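Side-chain contacts in purine nucleoside phosphorylase (Thermus thermophilus, PDB 6TK9), which catalyses the reversible phosphorolysis of purine nucleosides such as inosine and guanosine, releasing the free base and ribose 1-phosphate: residues 29-34 and 258-263; 231-236 and 247-252. All coordinates share one frame; numbering follows the deposited sequence.

How the contacts relate
The centres of contacts 1 and 2 lie about 13 Å apart, both inside the phosphorylase-superfamily fold. In chain order, segment 29-34 comes first, in the loop after strand 23-27. Segment 231-236 lies on strand 225-235. Segment 247-252 belongs to helix 246-255, and segment 258-263 to helix 257-270; both segments of contact 2 therefore fall between those of contact 1. The two helices are successive, and strands 23-27 and 225-235 both pair with strand 106-115 in the mixed sheet. The contacts also meet directly: Leu250 CD2 is 3.6 Å from Gly30 N, and Phe260 CD1 is 3.9 Å from Thr231 OG1. The two C-terminal helices thus pack against the phosphate-binding loop and a central strand.

Contact 1: 29-34 and 258-263; sequences SGLGPL and PVFRRY. With PO4 (phosphate ion), chain G.
Ser29 OG has two hydrogen-bond partners, His60 NE2 and the bound phosphate, to whose O2 it donates over 2.6 Å. The backbone joins in: Ser29 N reaches phosphate O3 at 2.8 Å with a nearly straight N-H...O angle of 169°. A chi1 of -53° sets OG beside its own N, which lets one residue hold two oxygens of the anion. This is the glycine-rich loop after strand 23-27 of the phosphorylase fold; Ser211, His82, Arg80 and Ala112 N complete the site. The ion probably came from the crystallisation liquor, yet its position is consistent with that of the phosphate cosubstrate.

Beyond Gly30, whose positive phi favours glycine, the loop meets helix 257-270 without any hydrogen bond across. Leu31 CD1 comes obliquely to the Phe260 ring, 3.9 Å from CZ, the two side chains crossing at about a right angle. Both also touch Thr110 and Thr231 of the central strands. Further along, Leu34 and Arg261 run past each other in opposite directions, and Leu34 CB lies 3.9 Å from Arg261 CG. The arginine chain bends at chi3 (-144°), and its guanidinium ends alongside Pro33. With CG and the guanidinium gone, as in an alanine here, Leu34 CB and CD1 would probably lose their cover and a gap is likely to open beside Pro33. Pro258 N lies over one face of the Arg261 guanidinium, 3.7 Å from its plane and off-centre, while NH2 lies 3.8 Å from Pro33 CB.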
ATOM      1  N   SER A  29       9.084  29.398   9.954  1.00 43.50           N
ATOM      2  CA  SER A  29       9.447  29.301  11.387  1.00 47.04           C
ATOM      3  C   SER A  29      10.975  29.277  11.533  1.00 48.39           C
ATOM      4  O   SER A  29      11.611  28.318  11.057  1.00 48.80           O
ATOM      5  CB  SER A  29       8.750  28.130  12.040  1.00 42.00           C
ATOM      6  OG  SER A  29       7.351  28.217  11.796  1.00 37.82           O
ATOM      7  N   GLY A  30      11.523  30.330  12.155  1.00 51.44           N
ATOM      8  CA  GLY A  30      12.956  30.499  12.457  1.00 48.69           C
ATOM      9  C   GLY A  30      13.769  30.925  11.245  1.00 45.95           C
ATOM     10  O   GLY A  30      15.000  31.003  11.396  1.00 55.03           O
ATOM     11  N   LEU A  31      13.114  31.229  10.118  1.00 42.06           N
ATOM     12  CA  LEU A  31      13.753  31.635   8.840  1.00 45.30           C
ATOM     13  C   LEU A  31      13.650  33.147   8.613  1.00 47.88           C
ATOM     14  O   LEU A  31      14.213  33.616   7.601  1.00 53.50           O
ATOM     15  CB  LEU A  31      13.083  30.875   7.694  1.00 47.65           C
ATOM     16  CG  LEU A  31      13.070  29.354   7.849  1.00 49.48           C
ATOM     17  CD1 LEU A  31      12.588  28.683   6.569  1.00 48.21           C
ATOM     18  CD2 LEU A  31      14.442  28.839   8.265  1.00 47.00           C
ATOM     19  N   GLY A  32      12.992  33.874   9.521  1.00 48.95           N
ATOM     20  CA  GLY A  32      12.850  35.347   9.498  1.00 50.38           C
ATOM     21  C   GLY A  32      14.154  36.111   9.253  1.00 50.26           C
ATOM     22  O   GLY A  32      14.177  37.009   8.415  1.00 55.90           O
ATOM     23  N   PRO A  33      15.259  35.826   9.991  1.00 51.21           N
ATOM     24  CA  PRO A  33      16.516  36.586   9.866  1.00 48.96           C
ATOM     25  C   PRO A  33      17.026  36.990   8.469  1.00 44.48           C
ATOM     26  O   PRO A  33      17.468  38.102   8.299  1.00 46.83           O
ATOM     27  CB  PRO A  33      17.515  35.640  10.540  1.00 47.28           C
ATOM     28  CG  PRO A  33      16.704  35.057  11.673  1.00 48.40           C
ATOM     29  CD  PRO A  33      15.340  34.806  11.055  1.00 47.22           C
ATOM     30  N   LEU A  34      16.914  36.146   7.458  1.00 44.37           N
ATOM     31  CA  LEU A  34      17.243  36.609   6.080  1.00 45.97           C
ATOM     32  C   LEU A  34      16.604  38.002   5.830  1.00 45.06           C
ATOM     33  O   LEU A  34      17.174  38.785   5.068  1.00 40.80           O
ATOM     34  CB  LEU A  34      16.788  35.545   5.070  1.00 43.57           C
ATOM     35  CG  LEU A  34      17.040  35.828   3.585  1.00 47.06           C
ATOM     36  CD1 LEU A  34      18.484  36.238   3.305  1.00 45.86           C
ATOM     37  CD2 LEU A  34      16.684  34.614   2.746  1.00 47.16           C
ATOM     38  N   PRO A 258      22.716  29.894   8.046  1.00 50.48           N
ATOM     39  CA  PRO A 258      23.798  30.373   7.186  1.00 47.34           C
ATOM     40  C   PRO A 258      23.840  29.559   5.880  1.00 49.03           C
ATOM     41  O   PRO A 258      23.900  30.183   4.815  1.00 45.84           O
ATOM     42  CB  PRO A 258      25.061  30.225   8.047  1.00 44.71           C
ATOM     43  CG  PRO A 258      24.561  30.121   9.473  1.00 46.25           C
ATOM     44  CD  PRO A 258      23.200  29.467   9.369  1.00 50.96           C
ATOM     45  N   VAL A 259      23.741  28.220   5.973  1.00 48.03           N
ATOM     46  CA  VAL A 259      23.724  27.300   4.790  1.00 45.71           C
ATOM     47  C   VAL A 259      22.516  27.667   3.917  1.00 44.14           C
ATOM     48  O   VAL A 259      22.694  27.720   2.682  1.00 46.29           O
ATOM     49  CB  VAL A 259      23.710  25.805   5.185  1.00 47.65           C
ATOM     50  CG1 VAL A 259      23.497  24.899   3.976  1.00 48.11           C
ATOM     51  CG2 VAL A 259      24.979  25.390   5.917  1.00 47.15           C
ATOM     52  N   PHE A 260      21.363  27.956   4.544  1.00 42.59           N
ATOM     53  CA  PHE A 260      20.037  28.195   3.904  1.00 44.85           C
ATOM     54  C   PHE A 260      19.951  29.593   3.253  1.00 42.87           C
ATOM     55  O   PHE A 260      19.367  29.749   2.148  1.00 41.14           O
ATOM     56  CB  PHE A 260      18.931  27.993   4.944  1.00 48.19           C
ATOM     57  CG  PHE A 260      17.555  28.371   4.466  1.00 52.32           C
ATOM     58  CD1 PHE A 260      16.839  27.524   3.636  1.00 56.89           C
ATOM     59  CD2 PHE A 260      16.984  29.580   4.828  1.00 56.95           C
ATOM     60  CE1 PHE A 260      15.575  27.867   3.184  1.00 56.99           C
ATOM     61  CE2 PHE A 260      15.727  29.929   4.354  1.00 61.82           C
ATOM     62  CZ  PHE A 260      15.025  29.073   3.535  1.00 54.33           C
ATOM     63  N   ARG A 261      20.475  30.622   3.911  1.00 45.38           N
ATOM     64  CA  ARG A 261      20.504  32.003   3.344  1.00 46.16           C
ATOM     65  C   ARG A 261      21.446  32.027   2.140  1.00 43.24           C
ATOM     66  O   ARG A 261      21.090  32.680   1.118  1.00 38.16           O
ATOM     67  CB  ARG A 261      20.982  33.025   4.374  1.00 45.33           C
ATOM     68  CG  ARG A 261      19.971  33.283   5.471  1.00 44.26           C
ATOM     69  CD  ARG A 261      20.589  34.052   6.612  1.00 46.93           C
ATOM     70  NE  ARG A 261      19.979  33.539   7.811  1.00 48.86           N
ATOM     71  CZ  ARG A 261      20.622  33.219   8.912  1.00 50.63           C
ATOM     72  NH1 ARG A 261      21.923  33.424   9.014  1.00 51.27           N
ATOM     73  NH2 ARG A 261      19.942  32.731   9.936  1.00 57.91           N
ATOM     74  N   ARG A 262      22.578  31.316   2.245  1.00 41.35           N
ATOM     75  CA  ARG A 262      23.557  31.197   1.130  1.00 43.08           C
ATOM     76  C   ARG A 262      22.870  30.545  -0.073  1.00 46.08           C
ATOM     77  O   ARG A 262      23.212  30.916  -1.220  1.00 48.18           O
ATOM     78  CB  ARG A 262      24.795  30.410   1.554  1.00 44.75           C
ATOM     79  CG  ARG A 262      25.947  30.535   0.572  1.00 48.98           C
ATOM     80  CD  ARG A 262      27.065  29.546   0.840  1.00 50.44           C
ATOM     81  NE  ARG A 262      27.857  29.398  -0.376  1.00 50.57           N
ATOM     82  CZ  ARG A 262      28.545  28.305  -0.718  1.00 53.69           C
ATOM     83  NH1 ARG A 262      28.557  27.231   0.061  1.00 48.51           N
ATOM     84  NH2 ARG A 262      29.214  28.293  -1.858  1.00 53.72           N
ATOM     85  N   TYR A 263      21.931  29.618   0.174  1.00 46.92           N
ATOM     86  CA  TYR A 263      21.235  28.857  -0.891  1.00 46.04           C
ATOM     87  C   TYR A 263      20.181  29.782  -1.507  1.00 42.79           C
ATOM     88  O   TYR A 263      20.157  29.930  -2.750  1.00 39.84           O
ATOM     89  CB  TYR A 263      20.728  27.502  -0.370  1.00 50.39           C
ATOM     90  CG  TYR A 263      20.027  26.668  -1.416  1.00 46.95           C
ATOM     91  CD1 TYR A 263      20.699  26.186  -2.525  1.00 47.19           C
ATOM     92  CD2 TYR A 263      18.677  26.390  -1.316  1.00 49.97           C
ATOM     93  CE1 TYR A 263      20.050  25.458  -3.513  1.00 47.20           C
ATOM     94  CE2 TYR A 263      18.016  25.636  -2.275  1.00 50.08           C
ATOM     95  CZ  TYR A 263      18.702  25.167  -3.381  1.00 48.21           C
ATOM     96  OH  TYR A 263      18.030  24.459  -4.334  1.00 42.55           O
TER
HETATM   97  P   PO4 G 301       6.241  27.149   8.869  1.00 43.27           P
HETATM   98  O1  PO4 G 301       5.371  28.415   8.837  1.00 38.46           O
HETATM   99  O2  PO4 G 301       6.172  26.505  10.251  1.00 39.70           O
HETATM  100  O3  PO4 G 301       7.688  27.479   8.564  1.00 44.60           O
HETATM  101  O4  PO4 G 301       5.733  26.195   7.792  1.00 43.18           O

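Contact 2: 231-236 and 247-252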
ATOM      1  N   THR A 231      13.441  23.637   5.383  1.00 40.81           N
ATOM      2  CA  THR A 231      14.497  23.182   6.298  1.00 40.83           C
ATOM      3  C   THR A 231      13.924  21.945   6.981  1.00 42.80           C
ATOM      4  O   THR A 231      12.881  22.067   7.636  1.00 45.14           O
ATOM      5  CB  THR A 231      14.883  24.292   7.281  1.00 44.30           C
ATOM      6  OG1 THR A 231      15.493  25.367   6.552  1.00 44.24           O
ATOM      7  CG2 THR A 231      15.801  23.764   8.363  1.00 48.04           C
ATOM      8  N   ILE A 232      14.540  20.790   6.773  1.00 42.31           N
ATOM      9  CA  ILE A 232      14.152  19.557   7.495  1.00 47.13           C
ATOM     10  C   ILE A 232      14.722  19.685   8.916  1.00 48.78           C
ATOM     11  O   ILE A 232      15.825  19.208   9.163  1.00 47.13           O
ATOM     12  CB  ILE A 232      14.630  18.315   6.729  1.00 48.52           C
ATOM     13  CG1 ILE A 232      14.085  18.304   5.299  1.00 45.32           C
ATOM     14  CG2 ILE A 232      14.271  17.045   7.487  1.00 49.26           C
ATOM     15  CD1 ILE A 232      12.593  18.237   5.217  1.00 43.89           C
ATOM     16  N   THR A 233      13.982  20.361   9.794  1.00 49.53           N
ATOM     17  CA  THR A 233      14.391  20.743  11.168  1.00 53.72           C
ATOM     18  C   THR A 233      14.497  19.505  12.063  1.00 54.55           C
ATOM     19  O   THR A 233      15.312  19.518  13.009  1.00 56.55           O
ATOM     20  CB  THR A 233      13.399  21.762  11.737  1.00 56.07           C
ATOM     21  OG1 THR A 233      12.096  21.188  11.598  1.00 60.49           O
ATOM     22  CG2 THR A 233      13.472  23.103  11.040  1.00 51.08           C
ATOM     23  N   ASP A 234      13.684  18.482  11.798  1.00 59.42           N
ATOM     24  CA  ASP A 234      13.634  17.228  12.602  1.00 57.09           C
ATOM     25  C   ASP A 234      13.384  16.059  11.643  1.00 56.27           C
ATOM     26  O   ASP A 234      13.077  16.297  10.467  1.00 61.31           O
ATOM     27  CB  ASP A 234      12.592  17.311  13.734  1.00 51.90           C
ATOM     28  CG  ASP A 234      11.136  17.501  13.297  1.00 52.83           C
ATOM     29  OD1 ASP A 234      10.827  18.555  12.689  1.00 55.72           O
ATOM     30  OD2 ASP A 234      10.303  16.604  13.583  1.00 53.25           O
ATOM     31  N   MET A 235      13.523  14.839  12.141  1.00 56.91           N
ATOM     32  CA  MET A 235      13.189  13.611  11.390  1.00 57.74           C
ATOM     33  C   MET A 235      11.932  13.019  12.045  1.00 62.73           C
ATOM     34  O   MET A 235      11.994  12.565  13.204  1.00 61.30           O
ATOM     35  CB  MET A 235      14.377  12.637  11.382  1.00 54.03           C
ATOM     36  CG  MET A 235      15.505  13.057  10.417  1.00 49.65           C
ATOM     37  SD  MET A 235      14.936  13.449   8.722  1.00 51.43           S
ATOM     38  CE  MET A 235      14.252  11.872   8.227  1.00 54.65           C
ATOM     39  N   ALA A 236      10.806  13.138  11.342  1.00 67.03           N
ATOM     40  CA  ALA A 236       9.476  12.625  11.733  1.00 65.31           C
ATOM     41  C   ALA A 236       9.340  11.202  11.187  1.00 56.27           C
ATOM     42  O   ALA A 236       8.719  11.006  10.110  1.00 64.87           O
ATOM     43  CB  ALA A 236       8.395  13.555  11.223  1.00 66.78           C
ATOM     44  N   GLU A 247      10.779  24.073  20.565  1.00 93.27           N
ATOM     45  CA  GLU A 247      12.138  24.594  20.908  1.00 89.14           C
ATOM     46  C   GLU A 247      13.223  23.976  19.998  1.00 84.66           C
ATOM     47  O   GLU A 247      14.160  24.716  19.611  1.00 85.29           O
ATOM     48  CB  GLU A 247      12.407  24.322  22.395  1.00 90.41           C
ATOM     49  CG  GLU A 247      13.560  25.117  22.988  1.00 92.75           C
ATOM     50  CD  GLU A 247      13.845  24.823  24.455  1.00100.16           C
ATOM     51  OE1 GLU A 247      14.503  23.793  24.747  1.00 94.97           O
ATOM     52  OE2 GLU A 247      13.397  25.617  25.311  1.00 91.90           O
ATOM     53  N   GLU A 248      13.105  22.680  19.667  1.00 81.71           N
ATOM     54  CA  GLU A 248      14.094  21.872  18.890  1.00 79.01           C
ATOM     55  C   GLU A 248      13.975  22.200  17.390  1.00 78.27           C
ATOM     56  O   GLU A 248      15.037  22.357  16.744  1.00 69.41           O
ATOM     57  CB  GLU A 248      13.884  20.380  19.180  1.00 77.84           C
ATOM     58  CG  GLU A 248      14.761  19.445  18.354  1.00 81.36           C
ATOM     59  CD  GLU A 248      14.743  17.986  18.792  1.00 87.39           C
ATOM     60  OE1 GLU A 248      14.110  17.682  19.839  1.00 86.26           O
ATOM     61  OE2 GLU A 248      15.359  17.148  18.084  1.00 73.76           O
ATOM     62  N   VAL A 249      12.741  22.297  16.865  1.00 78.22           N
ATOM     63  CA  VAL A 249      12.421  22.753  15.474  1.00 75.42           C
ATOM     64  C   VAL A 249      13.137  24.096  15.252  1.00 75.47           C
ATOM     65  O   VAL A 249      14.098  24.113  14.449  1.00 68.79           O
ATOM     66  CB  VAL A 249      10.895  22.848  15.200  1.00 71.30           C
ATOM     67  CG1 VAL A 249      10.570  23.589  13.904  1.00 65.16           C
ATOM     68  CG2 VAL A 249      10.220  21.482  15.187  1.00 71.47           C
ATOM     69  N   LEU A 250      12.726  25.148  15.983  1.00 71.93           N
ATOM     70  CA  LEU A 250      13.211  26.551  15.830  1.00 72.41           C
ATOM     71  C   LEU A 250      14.733  26.637  16.019  1.00 73.82           C
ATOM     72  O   LEU A 250      15.340  27.487  15.327  1.00 61.38           O
ATOM     73  CB  LEU A 250      12.492  27.466  16.828  1.00 73.04           C
ATOM     74  CG  LEU A 250      11.030  27.771  16.506  1.00 71.44           C
ATOM     75  CD1 LEU A 250      10.385  28.556  17.641  1.00 70.01           C
ATOM     76  CD2 LEU A 250      10.898  28.517  15.183  1.00 66.11           C
ATOM     77  N   ARG A 251      15.316  25.814  16.911  1.00 79.73           N
ATOM     78  CA  ARG A 251      16.784  25.784  17.192  1.00 82.73           C
ATOM     79  C   ARG A 251      17.557  25.322  15.950  1.00 82.74           C
ATOM     80  O   ARG A 251      18.614  25.932  15.664  1.00 91.90           O
ATOM     81  CB  ARG A 251      17.163  24.877  18.367  1.00 77.93           C
ATOM     82  CG  ARG A 251      18.662  24.879  18.643  1.00 83.92           C
ATOM     83  CD  ARG A 251      19.100  23.996  19.793  1.00 91.84           C
ATOM     84  NE  ARG A 251      19.034  22.575  19.455  1.00 91.53           N
ATOM     85  CZ  ARG A 251      18.194  21.689  19.993  1.00 86.74           C
ATOM     86  NH1 ARG A 251      17.314  22.055  20.914  1.00 85.31           N
ATOM     87  NH2 ARG A 251      18.241  20.428  19.595  1.00 82.77           N
ATOM     88  N   VAL A 252      17.069  24.285  15.256  1.00 77.22           N
ATOM     89  CA  VAL A 252      17.726  23.707  14.044  1.00 74.38           C
ATOM     90  C   VAL A 252      17.542  24.673  12.862  1.00 71.66           C
ATOM     91  O   VAL A 252      18.444  24.704  12.003  1.00 77.40           O
ATOM     92  CB  VAL A 252      17.212  22.282  13.740  1.00 73.96           C
ATOM     93  CG1 VAL A 252      17.779  21.718  12.442  1.00 68.00           C
ATOM     94  CG2 VAL A 252      17.510  21.332  14.896  1.00 74.99           C
TER
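After an inverse gamma turn centred on Ile232, the chain of strand 225-235 turns a corner at Asp234, and the CA atoms of Thr233 and Val249 come within 5.1 Å, a close approach made between modest side chains. Thr233 points at the helix and packs along Val249: its CG2 rests 3.6 Å from Val249 O, while its OG1 faces the valine methyls, with CG1 at 3.7 Å. No hydrogen bond crosses, and the hydroxyl finds its partners away from the helix. OG1 donates over 3.1 Å to Asp234 OD1, which accepts through its anti lone pair; Ala113 O is a weak, competing acceptor. With chi1 at 62°, the Asp234 carboxylate group lies between its own backbone N and carbonyl carbon, and OD1 comes 3.9 Å from Val249 CG2. That methyl therefore packs against both oxygens of the bonded pair.

One turn further along the helix, Val252 points toward the strand. Its CB, CG1 and CG2 are all 3.4 Å from Thr233 O, evidence that the oxygen meets the isopropyl group as a whole rather than one methyl. Ala112 of strand 106-115, whose N binds the phosphate, touches Thr233 and Val249. The arrangement is strand-to-helix packing in the alpha/beta fold; in related purine nucleoside phosphorylases this strand end borders the nucleoside site, so the same is probable here.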